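Local coordinates for DUF1611 domain-containing protein (Anabaena variabilis, PDB 2OBN) that is of unknown function but pairs a Rossmann-like domain with a P-loop NTPase-like domain, so it may bind a nucleotide, at residues L30-A35 and L173-K178; D132-P137 and T189-V194; R154-G159 and L246-G251; R183-A188 and M220-N225. The protein carries 2 engineered substitutions. One frame throughout, in Å; residues are numbered along the deposited sequence.

Contact 1: L30-A35 and L173-K178; sequences LRYSEA and LHWAAK
Tyr32 and Trp175 make a small aromatic contact at the surface, between the last turn of helix 24-32 and helix 166-179. The first helix packs with the Rossmann-like parallel sheet and the second belongs to the P-loop domain, so the pair bridges the two halves of the chain. The backbones stay well apart, with the CA atoms of Tyr32 and Trp175 12.3 Å from each other, and only 75 Å² is buried in all. Side-chain length covers the gap: in each residue CG stands anti to the carbonyl carbon (chi1 -64° for Tyr32), sending the ring out from its helix. The far corner of the indole does the touching, Trp175 CH2 lying 3.6 Å from Tyr32 CD1, and CD1 sits near the indole plane, at its edge. With the centroids of the Tyr32 ring and the six-membered ring of Trp175 5.9 Å apart and the planes at 49°, the pair is neither a parallel stack nor a T-shape. Arg31 CG covers one face of the phenol, 3.8 Å above the plane of the Tyr32 ring. The phenol hydroxyl is hydrogen-bonded to Ser168, so Tyr32 meets helix 166-179 twice, by ring and by oxygen. Just past the helix, Ser33 OG accepts from Ala35 N at 3.1 Å in an ST turn. The arrangement is peripheral helix-to-helix packing where two alpha/beta domains meet, with an ST turn leading out of helix 24-32.

Contact 2: D132-P137 and T189-V194; sequences DVRKEP and TGQTGV
Arg134 and Gln191 run side by side and point the same way, with the guanidinium and amide planes inclined at 39°. The amide oxygen lies over the guanidinium face: Gln191 OE1 is 3.0 Å above the Arg134 plane, displaced toward the rim. From there the N-H groups cannot aim at it, so the 3.3 Å between Arg134 NH2 and Gln191 OE1 is a close polar contact over the face, with an angle too poor for a hydrogen bond. Gln191 reaches this place by setting CG between its backbone N and carbonyl carbon (chi1 70°) and then folding at chi2. The charge of Arg134 is met by Asp204 in a salt bridge. With an alanine here, Asp204 would probably lose its ionic mate and the Gln191 amide, no longer backed by a flat group, would be freer to turn. Val133 meets the helix at about a right angle to the Gln191 side chain; its CG1 lies 3.7 Å from Gln191 CA and 3.9 Å from Val194 CG1. Lys135 N bonds back to Asp132 O at 3.1 Å, closing the turn that presents both residues. This is interdomain docking: a type I beta turn after edge strand 130-132 of the Rossmann-like sheet sits on the first turn of helix 191-197.

Contact 3: R154-G159 and L246-G251; sequences RVLTVG and LPLIRG
Leu156 drives its CD2 methyl against Ile249 and Leu248, joining strand 153-159 of the P-loop domain's parallel sheet to helix 245-252 packed on it. The tight spot is a single pair: Leu156 CD2 comes within 3.5 Å of Ile249 CG1, closer than methyl and methylene carbons usually lie. CG of Leu156 is anti to the backbone N (chi1 175°), which carries both methyls toward the helix, and its side chain meets those of Leu248 and Ile249 at roughly right angles. Toward Leu248 the fit relaxes to ordinary van der Waals spacing, with CB of Leu248 3.9 Å from Leu156 CD2 and 4.0 Å from Leu156 CD1. Val158, two residues along the strand, is looser still, its side chain 4.8 Å from the helical segment at the nearest. None of this looseness is a solvent side, since all three touching residues are buried: Val289 and Ala290 of helix 279-291 adjoin Ile249, and Ile231 of strand 228-231 adjoins Leu156 and Leu248. The helix also reaches the second subunit, where Arg250 donates to the carbonyl of Leu237 of that chain. Since only carbon side chains meet between the two segments, their mutual hold is by shape and hydrophobic burial; directional bonds to this helix come from other partners, such as those of Arg250.

Contact 4: R183-A188 and M220-N225; sequences RSKFLA and MRYGKN
Lys185 lays the end of its side chain over one face of the Tyr222 ring. From CB the chain sets out toward the helix, CG lying anti to the backbone N (chi1 -154°), and it stays extended as far as CE. CB and CG come before the ring; the touching begins at CD, 3.5 Å from Tyr222 CG and also against Tyr222 CB. CE goes deepest, 3.3 Å from Tyr222 CD1 and 3.4 Å from the ring centroid, a CH-pi contact over the face. A bend at chi4 then lifts NZ to 4.6 Å from the Tyr222 centroid, 14° off the ring normal, which adds a cation-pi interaction. Arg221 CG lies over the opposite face of the ring. Strand 184-187 is the outermost of its sheet and pairs in parallel with strand 228-231; helix 208-222 lies on the connection between them, so the contact is part of a beta-alpha-beta crossover of the P-loop domain. Farther along the strand, Leu187 CD2 reaches Tyr222 CD2 at 3.6 Å, neither squarely over the face nor at the edge. A serine in place of Tyr222 would probably leave the Lys185 ammonium without its aromatic partner and open a gap beside Leu187. Just before the strand begins, Arg183 grips one oxygen side-on with two nitrogens: NE donates to Asn225 O at 3.0 Å and NH2 to Asn225 O at 2.7 Å. That oxygen lies close to the guanidinium plane, and Asp227 accepts from the backbone N of Arg183.

Overall arrangement
Contacts 1 and 2 both join the Rossmann-like half to the P-loop half, their centres 18 Å apart; contacts 3 and 4 lie within the P-loop domain, centres 14 Å apart, and reach the same sheet. Direct links tie the two groups together. His174 ND1 lies 2.7 Å from Ser184 OG, a probable hydrogen bond between contacts 1 and 4; Thr189 CG2 packs 3.7 Å from Leu248 CD2, joining contacts 2 and 3; and Val194 N is 3.5 Å from Ala188 CB between contacts 2 and 4. Strand 153-159 of contact 3 leads to helix 166-179 of contact 1, consistent with a P-loop in the intervening turn, which would suit the family assignment but remains an inference.

Contact 1: L30-A35 and L173-K178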
loop_
_atom_site.group_PDB
_atom_site.type_symbol
_atom_site.label_atom_id
_atom_site.label_comp_id
_atom_site.label_asym_id
_atom_site.label_seq_id
_atom_site.Cartn_x
_atom_site.Cartn_y
_atom_site.Cartn_z
ATOM N N LEU B 30 5.312 -16.395 22.006
ATOM C CA LEU B 30 5.476 -17.579 22.852
ATOM C C LEU B 30 6.005 -18.769 22.048
ATOM O O LEU B 30 6.751 -19.586 22.572
ATOM C CB LEU B 30 4.149 -17.959 23.519
ATOM C CG LEU B 30 3.643 -16.995 24.605
ATOM C CD1 LEU B 30 2.177 -17.250 24.885
ATOM C CD2 LEU B 30 4.476 -17.075 25.906
ATOM N N ARG B 31 5.613 -18.873 20.782
ATOM C CA ARG B 31 6.053 -19.975 19.939
ATOM C C ARG B 31 7.475 -19.779 19.411
ATOM O O ARG B 31 8.205 -20.756 19.252
ATOM C CB ARG B 31 5.058 -20.195 18.782
ATOM C CG ARG B 31 5.422 -21.327 17.827
ATOM C CD ARG B 31 4.360 -21.584 16.739
ATOM N NE ARG B 31 3.317 -22.513 17.195
ATOM C CZ ARG B 31 2.047 -22.219 17.512
ATOM N NH1 ARG B 31 1.540 -20.985 17.401
ATOM N NH2 ARG B 31 1.249 -23.202 17.923
ATOM N N TYR B 32 7.889 -18.538 19.155
ATOM C CA TYR B 32 9.186 -18.325 18.532
ATOM C C TYR B 32 10.250 -17.479 19.261
ATOM O O TYR B 32 11.425 -17.610 18.949
ATOM C CB TYR B 32 8.955 -17.748 17.136
ATOM C CG TYR B 32 8.216 -18.667 16.169
ATOM C CD1 TYR B 32 8.778 -19.878 15.763
ATOM C CD2 TYR B 32 6.994 -18.298 15.613
ATOM C CE1 TYR B 32 8.138 -20.707 14.857
ATOM C CE2 TYR B 32 6.348 -19.123 14.712
ATOM C CZ TYR B 32 6.929 -20.324 14.328
ATOM O OH TYR B 32 6.285 -21.147 13.436
ATOM N N SER B 33 9.875 -16.637 20.220
ATOM C CA SER B 33 10.859 -15.754 20.855
ATOM C C SER B 33 11.884 -16.446 21.751
ATOM O O SER B 33 11.519 -17.210 22.640
ATOM C CB SER B 33 10.139 -14.686 21.673
ATOM O OG SER B 33 11.063 -13.791 22.263
ATOM N N GLU B 34 13.165 -16.159 21.517
ATOM C CA GLU B 34 14.257 -16.680 22.343
ATOM C C GLU B 34 14.434 -15.835 23.609
ATOM O O GLU B 34 15.286 -16.139 24.432
ATOM C CB GLU B 34 15.588 -16.713 21.568
ATOM C CG GLU B 34 15.702 -17.764 20.459
ATOM C CD GLU B 34 17.022 -17.665 19.683
ATOM N N ALA B 35 13.653 -14.768 23.759
ATOM C CA ALA B 35 13.736 -13.912 24.933
ATOM C C ALA B 35 13.269 -14.665 26.169
ATOM O O ALA B 35 12.476 -15.589 26.054
ATOM C CB ALA B 35 12.881 -12.669 24.742
ATOM N N LEU B 173 11.679 -22.463 6.443
ATOM C CA LEU B 173 12.538 -22.500 5.239
ATOM C C LEU B 173 13.918 -21.923 5.515
ATOM O O LEU B 173 14.896 -22.397 4.966
ATOM C CB LEU B 173 11.889 -21.791 4.042
ATOM C CG LEU B 173 10.722 -22.571 3.398
ATOM C CD1 LEU B 173 9.848 -21.680 2.544
ATOM C CD2 LEU B 173 11.226 -23.768 2.582
ATOM N N HIS B 174 13.974 -20.911 6.378
ATOM C CA HIS B 174 15.230 -20.297 6.799
ATOM C C HIS B 174 16.067 -21.252 7.660
ATOM O O HIS B 174 17.298 -21.357 7.489
ATOM C CB HIS B 174 14.966 -18.977 7.550
ATOM C CG HIS B 174 16.109 -18.536 8.412
ATOM N ND1 HIS B 174 17.329 -18.142 7.897
ATOM C CD2 HIS B 174 16.217 -18.432 9.760
ATOM C CE1 HIS B 174 18.141 -17.830 8.892
ATOM N NE2 HIS B 174 17.490 -17.995 10.032
ATOM N N TRP B 175 15.412 -21.930 8.597
ATOM C CA TRP B 175 16.115 -22.885 9.449
ATOM C C TRP B 175 16.640 -24.087 8.654
ATOM O O TRP B 175 17.726 -24.584 8.950
ATOM C CB TRP B 175 15.254 -23.314 10.633
ATOM C CG TRP B 175 14.896 -22.163 11.525
ATOM C CD1 TRP B 175 15.710 -21.127 11.883
ATOM C CD2 TRP B 175 13.666 -21.959 12.213
ATOM N NE1 TRP B 175 15.050 -20.272 12.713
ATOM C CE2 TRP B 175 13.797 -20.761 12.948
ATOM C CE3 TRP B 175 12.462 -22.669 12.283
ATOM C CZ2 TRP B 175 12.773 -20.251 13.738
ATOM C CZ3 TRP B 175 11.445 -22.164 13.069
ATOM C CH2 TRP B 175 11.609 -20.965 13.790
ATOM N N ALA B 176 15.895 -24.517 7.632
ATOM C CA ALA B 176 16.319 -25.645 6.781
ATOM C C ALA B 176 17.525 -25.265 5.934
ATOM O O ALA B 176 18.452 -26.059 5.798
ATOM C CB ALA B 176 15.192 -26.111 5.883
ATOM N N ALA B 177 17.504 -24.069 5.351
ATOM C CA ALA B 177 18.651 -23.589 4.566
ATOM C C ALA B 177 19.908 -23.449 5.429
ATOM O O ALA B 177 21.018 -23.740 4.968
ATOM C CB ALA B 177 18.328 -22.280 3.911
ATOM N N LYS B 178 19.733 -22.983 6.667
ATOM C CA LYS B 178 20.854 -22.830 7.613
ATOM C C LYS B 178 21.441 -24.190 7.995
ATOM O O LYS B 178 22.674 -24.365 8.096
ATOM C CB LYS B 178 20.395 -22.106 8.893
ATOM C CG LYS B 178 21.547 -21.798 9.843
ATOM C CD LYS B 178 21.132 -21.085 11.122
ATOM C CE LYS B 178 22.391 -20.841 11.977
ATOM N NZ LYS B 178 22.133 -20.212 13.308
#

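Contact 2: D132-P137 and T189-V194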
loop_
_atom_site.group_PDB
_atom_site.type_symbol
_atom_site.label_atom_id
_atom_site.label_comp_id
_atom_site.label_asym_id
_atom_site.label_seq_id
_atom_site.Cartn_x
_atom_site.Cartn_y
_atom_site.Cartn_z
ATOM N N ASP B 132 6.895 1.814 19.749
ATOM C CA ASP B 132 5.791 1.703 18.809
ATOM C C ASP B 132 6.387 1.057 17.572
ATOM O O ASP B 132 6.950 1.726 16.690
ATOM C CB ASP B 132 5.184 3.078 18.498
ATOM C CG ASP B 132 4.521 3.708 19.713
ATOM O OD1 ASP B 132 3.883 2.970 20.498
ATOM O OD2 ASP B 132 4.598 4.944 19.870
ATOM N N VAL B 133 6.280 -0.267 17.551
ATOM C CA VAL B 133 6.846 -1.104 16.503
ATOM C C VAL B 133 6.387 -0.702 15.110
ATOM O O VAL B 133 7.194 -0.693 14.189
ATOM C CB VAL B 133 6.485 -2.599 16.753
ATOM C CG1 VAL B 133 6.999 -3.505 15.609
ATOM C CG2 VAL B 133 7.016 -3.050 18.113
ATOM N N ARG B 134 5.110 -0.339 14.963
ATOM C CA ARG B 134 4.591 0.039 13.653
ATOM C C ARG B 134 5.045 1.394 13.087
ATOM O O ARG B 134 4.663 1.739 11.980
ATOM C CB ARG B 134 3.061 -0.108 13.601
ATOM C CG ARG B 134 2.615 -1.487 13.150
ATOM C CD ARG B 134 1.130 -1.674 13.340
ATOM N NE ARG B 134 0.574 -2.798 12.582
ATOM C CZ ARG B 134 -0.469 -3.543 12.969
ATOM N NH1 ARG B 134 -1.037 -3.396 14.157
ATOM N NH2 ARG B 134 -0.916 -4.509 12.186
ATOM N N LYS B 135 5.868 2.153 13.811
ATOM C CA LYS B 135 6.343 3.450 13.304
ATOM C C LYS B 135 7.137 3.243 12.004
ATOM O O LYS B 135 7.990 2.366 11.927
ATOM C CB LYS B 135 7.187 4.171 14.363
ATOM C CG LYS B 135 7.594 5.585 13.983
ATOM C CD LYS B 135 8.331 6.277 15.130
ATOM C CE LYS B 135 8.804 7.670 14.710
ATOM N NZ LYS B 135 9.384 8.435 15.866
ATOM N N GLU B 136 6.839 4.046 10.989
ATOM C CA GLU B 136 7.463 3.910 9.674
ATOM C C GLU B 136 8.972 4.160 9.727
ATOM O O GLU B 136 9.416 5.101 10.379
ATOM C CB GLU B 136 6.797 4.886 8.692
ATOM C CG GLU B 136 7.314 4.805 7.279
ATOM C CD GLU B 136 6.554 5.682 6.299
ATOM O OE1 GLU B 136 5.302 5.691 6.311
ATOM O OE2 GLU B 136 7.233 6.330 5.477
ATOM N N PRO B 137 9.772 3.314 9.056
ATOM C CA PRO B 137 11.207 3.615 9.044
ATOM C C PRO B 137 11.510 4.972 8.398
ATOM O O PRO B 137 10.743 5.466 7.559
ATOM C CB PRO B 137 11.802 2.491 8.195
ATOM C CG PRO B 137 10.787 1.409 8.198
ATOM C CD PRO B 137 9.465 2.084 8.308
ATOM N N THR B 189 8.534 -8.471 8.092
ATOM C CA THR B 189 7.715 -7.495 7.388
ATOM C C THR B 189 6.394 -7.120 8.135
ATOM O O THR B 189 5.531 -6.424 7.573
ATOM C CB THR B 189 7.356 -8.046 6.019
ATOM O OG1 THR B 189 6.633 -9.269 6.194
ATOM C CG2 THR B 189 8.612 -8.309 5.201
ATOM N N GLY B 190 6.251 -7.570 9.388
ATOM C CA GLY B 190 5.082 -7.265 10.214
ATOM C C GLY B 190 5.540 -7.026 11.643
ATOM O O GLY B 190 6.695 -7.314 11.981
ATOM N N GLN B 191 4.652 -6.489 12.480
ATOM C CA GLN B 191 5.014 -6.159 13.889
ATOM C C GLN B 191 5.524 -7.370 14.693
ATOM O O GLN B 191 6.519 -7.265 15.432
ATOM C CB GLN B 191 3.872 -5.418 14.638
ATOM C CG GLN B 191 2.589 -6.213 14.987
ATOM C CD GLN B 191 1.722 -6.486 13.787
ATOM O OE1 GLN B 191 1.968 -5.956 12.703
ATOM N NE2 GLN B 191 0.695 -7.304 13.969
ATOM N N THR B 192 4.856 -8.513 14.531
ATOM C CA THR B 192 5.276 -9.749 15.199
ATOM C C THR B 192 6.677 -10.139 14.770
ATOM O O THR B 192 7.537 -10.419 15.607
ATOM C CB THR B 192 4.342 -10.921 14.871
ATOM O OG1 THR B 192 3.010 -10.593 15.268
ATOM C CG2 THR B 192 4.779 -12.187 15.581
ATOM N N GLY B 193 6.896 -10.164 13.459
ATOM C CA GLY B 193 8.192 -10.523 12.912
ATOM C C GLY B 193 9.271 -9.586 13.398
ATOM O O GLY B 193 10.370 -10.022 13.709
ATOM N N VAL B 194 8.960 -8.289 13.434
ATOM C CA VAL B 194 9.918 -7.274 13.898
ATOM C C VAL B 194 10.198 -7.444 15.390
ATOM O O VAL B 194 11.330 -7.272 15.822
ATOM C CB VAL B 194 9.432 -5.846 13.585
ATOM C CG1 VAL B 194 10.350 -4.798 14.205
ATOM C CG2 VAL B 194 9.347 -5.639 12.075
#

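Contact 3: R154-G159 and L246-G251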
loop_
_atom_site.group_PDB
_atom_site.type_symbol
_atom_site.label_atom_id
_atom_site.label_comp_id
_atom_site.label_asym_id
_atom_site.label_seq_id
_atom_site.Cartn_x
_atom_site.Cartn_y
_atom_site.Cartn_z
ATOM N N ARG B 154 15.836 -14.781 -3.489
ATOM C CA ARG B 154 14.882 -13.988 -2.737
ATOM C C ARG B 154 13.533 -14.699 -2.821
ATOM O O ARG B 154 12.865 -14.686 -3.856
ATOM C CB ARG B 154 14.833 -12.566 -3.267
ATOM C CG ARG B 154 16.203 -11.880 -3.202
ATOM C CD ARG B 154 16.235 -10.544 -3.848
ATOM N NE ARG B 154 15.870 -10.580 -5.259
ATOM C CZ ARG B 154 16.672 -10.935 -6.259
ATOM N NH1 ARG B 154 17.927 -11.297 -6.039
ATOM N NH2 ARG B 154 16.203 -10.920 -7.510
ATOM N N VAL B 155 13.179 -15.342 -1.710
ATOM C CA VAL B 155 11.991 -16.159 -1.593
ATOM C C VAL B 155 10.953 -15.469 -0.727
ATOM O O VAL B 155 11.201 -15.182 0.450
ATOM C CB VAL B 155 12.328 -17.530 -0.943
ATOM C CG1 VAL B 155 11.127 -18.480 -1.021
ATOM C CG2 VAL B 155 13.566 -18.160 -1.613
ATOM N N LEU B 156 9.803 -15.197 -1.338
ATOM C CA LEU B 156 8.679 -14.585 -0.674
ATOM C C LEU B 156 7.558 -15.606 -0.477
ATOM O O LEU B 156 7.166 -16.304 -1.418
ATOM C CB LEU B 156 8.126 -13.437 -1.528
ATOM C CG LEU B 156 6.852 -12.750 -1.014
ATOM C CD1 LEU B 156 7.127 -12.094 0.346
ATOM C CD2 LEU B 156 6.346 -11.719 -2.028
ATOM N N THR B 157 7.048 -15.685 0.749
ATOM C CA THR B 157 5.879 -16.488 1.019
ATOM C C THR B 157 4.690 -15.611 0.689
ATOM O O THR B 157 4.682 -14.420 1.006
ATOM C CB THR B 157 5.805 -17.001 2.479
ATOM O OG1 THR B 157 6.268 -15.991 3.377
ATOM C CG2 THR B 157 6.670 -18.236 2.640
ATOM N N VAL B 158 3.731 -16.196 -0.020
ATOM C CA VAL B 158 2.491 -15.524 -0.410
ATOM C C VAL B 158 1.370 -16.425 0.088
ATOM O O VAL B 158 1.629 -17.591 0.388
ATOM C CB VAL B 158 2.443 -15.238 -1.949
ATOM C CG1 VAL B 158 3.563 -14.264 -2.323
ATOM C CG2 VAL B 158 2.577 -16.499 -2.784
ATOM N N GLY B 159 0.144 -15.919 0.219
ATOM C CA GLY B 159 -0.931 -16.763 0.737
ATOM C C GLY B 159 -2.319 -16.623 0.150
ATOM O O GLY B 159 -2.657 -15.624 -0.496
ATOM N N LEU B 246 1.562 -6.676 -2.808
ATOM C CA LEU B 246 2.124 -6.035 -3.996
ATOM C C LEU B 246 3.511 -5.404 -3.725
ATOM O O LEU B 246 4.467 -5.731 -4.434
ATOM C CB LEU B 246 1.129 -5.063 -4.627
ATOM C CG LEU B 246 1.530 -4.377 -5.932
ATOM C CD1 LEU B 246 1.979 -5.374 -7.024
ATOM C CD2 LEU B 246 0.358 -3.500 -6.404
ATOM N N PRO B 247 3.630 -4.505 -2.711
ATOM C CA PRO B 247 4.972 -3.981 -2.396
ATOM C C PRO B 247 5.992 -5.045 -1.987
ATOM O O PRO B 247 7.175 -4.868 -2.245
ATOM C CB PRO B 247 4.714 -2.993 -1.244
ATOM C CG PRO B 247 3.332 -3.319 -0.730
ATOM C CD PRO B 247 2.586 -3.859 -1.890
ATOM N N LEU B 248 5.566 -6.127 -1.343
ATOM C CA LEU B 248 6.513 -7.211 -1.010
ATOM C C LEU B 248 7.146 -7.777 -2.279
ATOM O O LEU B 248 8.363 -7.904 -2.369
ATOM C CB LEU B 248 5.832 -8.313 -0.205
ATOM C CG LEU B 248 5.554 -7.915 1.246
ATOM C CD1 LEU B 248 4.647 -8.925 1.935
ATOM C CD2 LEU B 248 6.836 -7.748 2.022
ATOM N N ILE B 249 6.304 -8.072 -3.264
ATOM C CA ILE B 249 6.749 -8.585 -4.560
ATOM C C ILE B 249 7.600 -7.554 -5.336
ATOM O O ILE B 249 8.650 -7.878 -5.870
ATOM C CB ILE B 249 5.537 -9.012 -5.418
ATOM C CG1 ILE B 249 4.901 -10.262 -4.823
ATOM C CG2 ILE B 249 5.958 -9.285 -6.860
ATOM C CD1 ILE B 249 3.611 -10.737 -5.523
ATOM N N ARG B 250 7.126 -6.319 -5.407
ATOM C CA ARG B 250 7.821 -5.282 -6.158
ATOM C C ARG B 250 9.120 -4.886 -5.476
ATOM O O ARG B 250 10.170 -4.760 -6.126
ATOM C CB ARG B 250 6.906 -4.068 -6.332
ATOM C CG ARG B 250 5.680 -4.331 -7.197
ATOM C CD ARG B 250 6.017 -4.286 -8.696
ATOM N NE ARG B 250 4.844 -4.586 -9.518
ATOM C CZ ARG B 250 4.424 -5.811 -9.813
ATOM N NH1 ARG B 250 5.101 -6.890 -9.415
ATOM N NH2 ARG B 250 3.327 -5.957 -10.545
ATOM N N GLY B 251 9.066 -4.675 -4.168
ATOM C CA GLY B 251 10.271 -4.288 -3.434
ATOM C C GLY B 251 11.360 -5.351 -3.390
ATOM O O GLY B 251 12.526 -5.033 -3.541
#

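Contact 4: R183-A188 and M220-N225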
loop_
_atom_site.group_PDB
_atom_site.type_symbol
_atom_site.label_atom_id
_atom_site.label_comp_id
_atom_site.label_asym_id
_atom_site.label_seq_id
_atom_site.Cartn_x
_atom_site.Cartn_y
_atom_site.Cartn_z
ATOM N N ARG B 183 24.223 -19.644 3.813
ATOM C CA ARG B 183 24.165 -18.401 4.568
ATOM C C ARG B 183 22.768 -17.859 4.300
ATOM O O ARG B 183 22.511 -17.331 3.224
ATOM C CB ARG B 183 25.226 -17.425 4.098
ATOM C CG ARG B 183 26.644 -17.862 4.456
ATOM C CD ARG B 183 27.646 -16.833 3.978
ATOM N NE ARG B 183 27.147 -15.518 4.367
ATOM C CZ ARG B 183 27.342 -14.944 5.555
ATOM N NH1 ARG B 183 28.092 -15.523 6.488
ATOM N NH2 ARG B 183 26.810 -13.755 5.806
ATOM N N SER B 184 21.878 -18.020 5.284
ATOM C CA SER B 184 20.458 -17.674 5.173
ATOM C C SER B 184 20.051 -16.542 6.115
ATOM O O SER B 184 20.556 -16.448 7.244
ATOM C CB SER B 184 19.625 -18.931 5.503
ATOM O OG SER B 184 18.232 -18.712 5.377
ATOM N N LYS B 185 19.167 -15.667 5.633
ATOM C CA LYS B 185 18.623 -14.598 6.456
ATOM C C LYS B 185 17.104 -14.487 6.318
ATOM O O LYS B 185 16.572 -14.505 5.206
ATOM C CB LYS B 185 19.214 -13.238 6.121
ATOM C CG LYS B 185 19.139 -12.329 7.356
ATOM C CD LYS B 185 19.258 -10.881 7.088
ATOM C CE LYS B 185 19.532 -10.112 8.398
ATOM N NZ LYS B 185 18.790 -10.570 9.609
ATOM N N PHE B 186 16.431 -14.366 7.463
ATOM C CA PHE B 186 14.990 -14.160 7.529
ATOM C C PHE B 186 14.759 -12.650 7.668
ATOM O O PHE B 186 15.444 -12.002 8.449
ATOM C CB PHE B 186 14.397 -14.914 8.722
ATOM C CG PHE B 186 12.981 -14.510 9.046
ATOM C CD1 PHE B 186 11.920 -15.018 8.323
ATOM C CD2 PHE B 186 12.719 -13.596 10.069
ATOM C CE1 PHE B 186 10.608 -14.617 8.601
ATOM C CE2 PHE B 186 11.427 -13.197 10.350
ATOM C CZ PHE B 186 10.365 -13.713 9.609
ATOM N N LEU B 187 13.807 -12.101 6.900
ATOM C CA LEU B 187 13.474 -10.660 6.927
ATOM C C LEU B 187 12.033 -10.447 7.339
ATOM O O LEU B 187 11.120 -10.944 6.696
ATOM C CB LEU B 187 13.724 -10.023 5.565
ATOM C CG LEU B 187 15.186 -10.017 5.134
ATOM C CD1 LEU B 187 15.301 -9.453 3.740
ATOM C CD2 LEU B 187 16.030 -9.226 6.104
ATOM N N ALA B 188 11.847 -9.710 8.427
ATOM C CA ALA B 188 10.532 -9.471 9.005
ATOM C C ALA B 188 9.839 -8.313 8.315
ATOM O O ALA B 188 10.468 -7.304 8.027
ATOM C CB ALA B 188 10.654 -9.185 10.506
HETATM N N MSE B 220 17.974 -4.686 0.109
HETATM C CA MSE B 220 19.298 -4.229 -0.352
HETATM C C MSE B 220 20.325 -4.189 0.786
HETATM O O MSE B 220 21.520 -4.284 0.546
HETATM C CB MSE B 220 19.209 -2.846 -0.995
HETATM C CG MSE B 220 18.385 -2.785 -2.260
HETATM SE SE MSE B 220 19.128 -3.842 -3.673
HETATM C CE MSE B 220 20.678 -2.797 -4.088
ATOM N N ARG B 221 19.851 -4.051 2.019
ATOM C CA ARG B 221 20.712 -3.968 3.193
ATOM C C ARG B 221 21.447 -5.280 3.504
ATOM O O ARG B 221 22.582 -5.248 3.963
ATOM C CB ARG B 221 19.886 -3.469 4.402
ATOM C CG ARG B 221 20.621 -3.388 5.741
ATOM C CD ARG B 221 20.137 -2.213 6.615
ATOM N NE ARG B 221 18.692 -2.007 6.583
ATOM N N TYR B 222 20.822 -6.420 3.218
ATOM C CA TYR B 222 21.419 -7.733 3.517
ATOM C C TYR B 222 21.744 -8.599 2.304
ATOM O O TYR B 222 22.563 -9.495 2.410
ATOM C CB TYR B 222 20.482 -8.526 4.448
ATOM C CG TYR B 222 20.148 -7.767 5.712
ATOM C CD1 TYR B 222 21.071 -7.674 6.763
ATOM C CD2 TYR B 222 18.916 -7.121 5.851
ATOM C CE1 TYR B 222 20.773 -6.949 7.925
ATOM C CE2 TYR B 222 18.601 -6.411 7.003
ATOM C CZ TYR B 222 19.530 -6.319 8.034
ATOM O OH TYR B 222 19.202 -5.608 9.163
ATOM N N GLY B 223 21.124 -8.311 1.164
ATOM C CA GLY B 223 21.236 -9.117 -0.057
ATOM C C GLY B 223 22.582 -9.548 -0.587
ATOM O O GLY B 223 22.716 -10.643 -1.130
ATOM N N LYS B 224 23.577 -8.688 -0.446
ATOM C CA LYS B 224 24.918 -8.991 -0.906
ATOM C C LYS B 224 25.682 -9.895 0.082
ATOM O O LYS B 224 26.736 -10.430 -0.267
ATOM C CB LYS B 224 25.686 -7.688 -1.152
ATOM C CG LYS B 224 25.053 -6.793 -2.227
ATOM C CD LYS B 224 25.736 -5.421 -2.331
ATOM C CE LYS B 224 24.959 -4.516 -3.284
ATOM N NZ LYS B 224 25.516 -3.141 -3.341
ATOM N N ASN B 225 25.147 -10.085 1.291
ATOM C CA ASN B 225 25.817 -10.881 2.313
ATOM C C ASN B 225 25.287 -12.292 2.541
ATOM O O ASN B 225 25.826 -13.012 3.359
ATOM C CB ASN B 225 25.832 -10.114 3.638
ATOM C CG ASN B 225 26.713 -8.885 3.585
ATOM O OD1 ASN B 225 27.829 -8.910 3.039
ATOM N ND2 ASN B 225 26.228 -7.798 4.168
#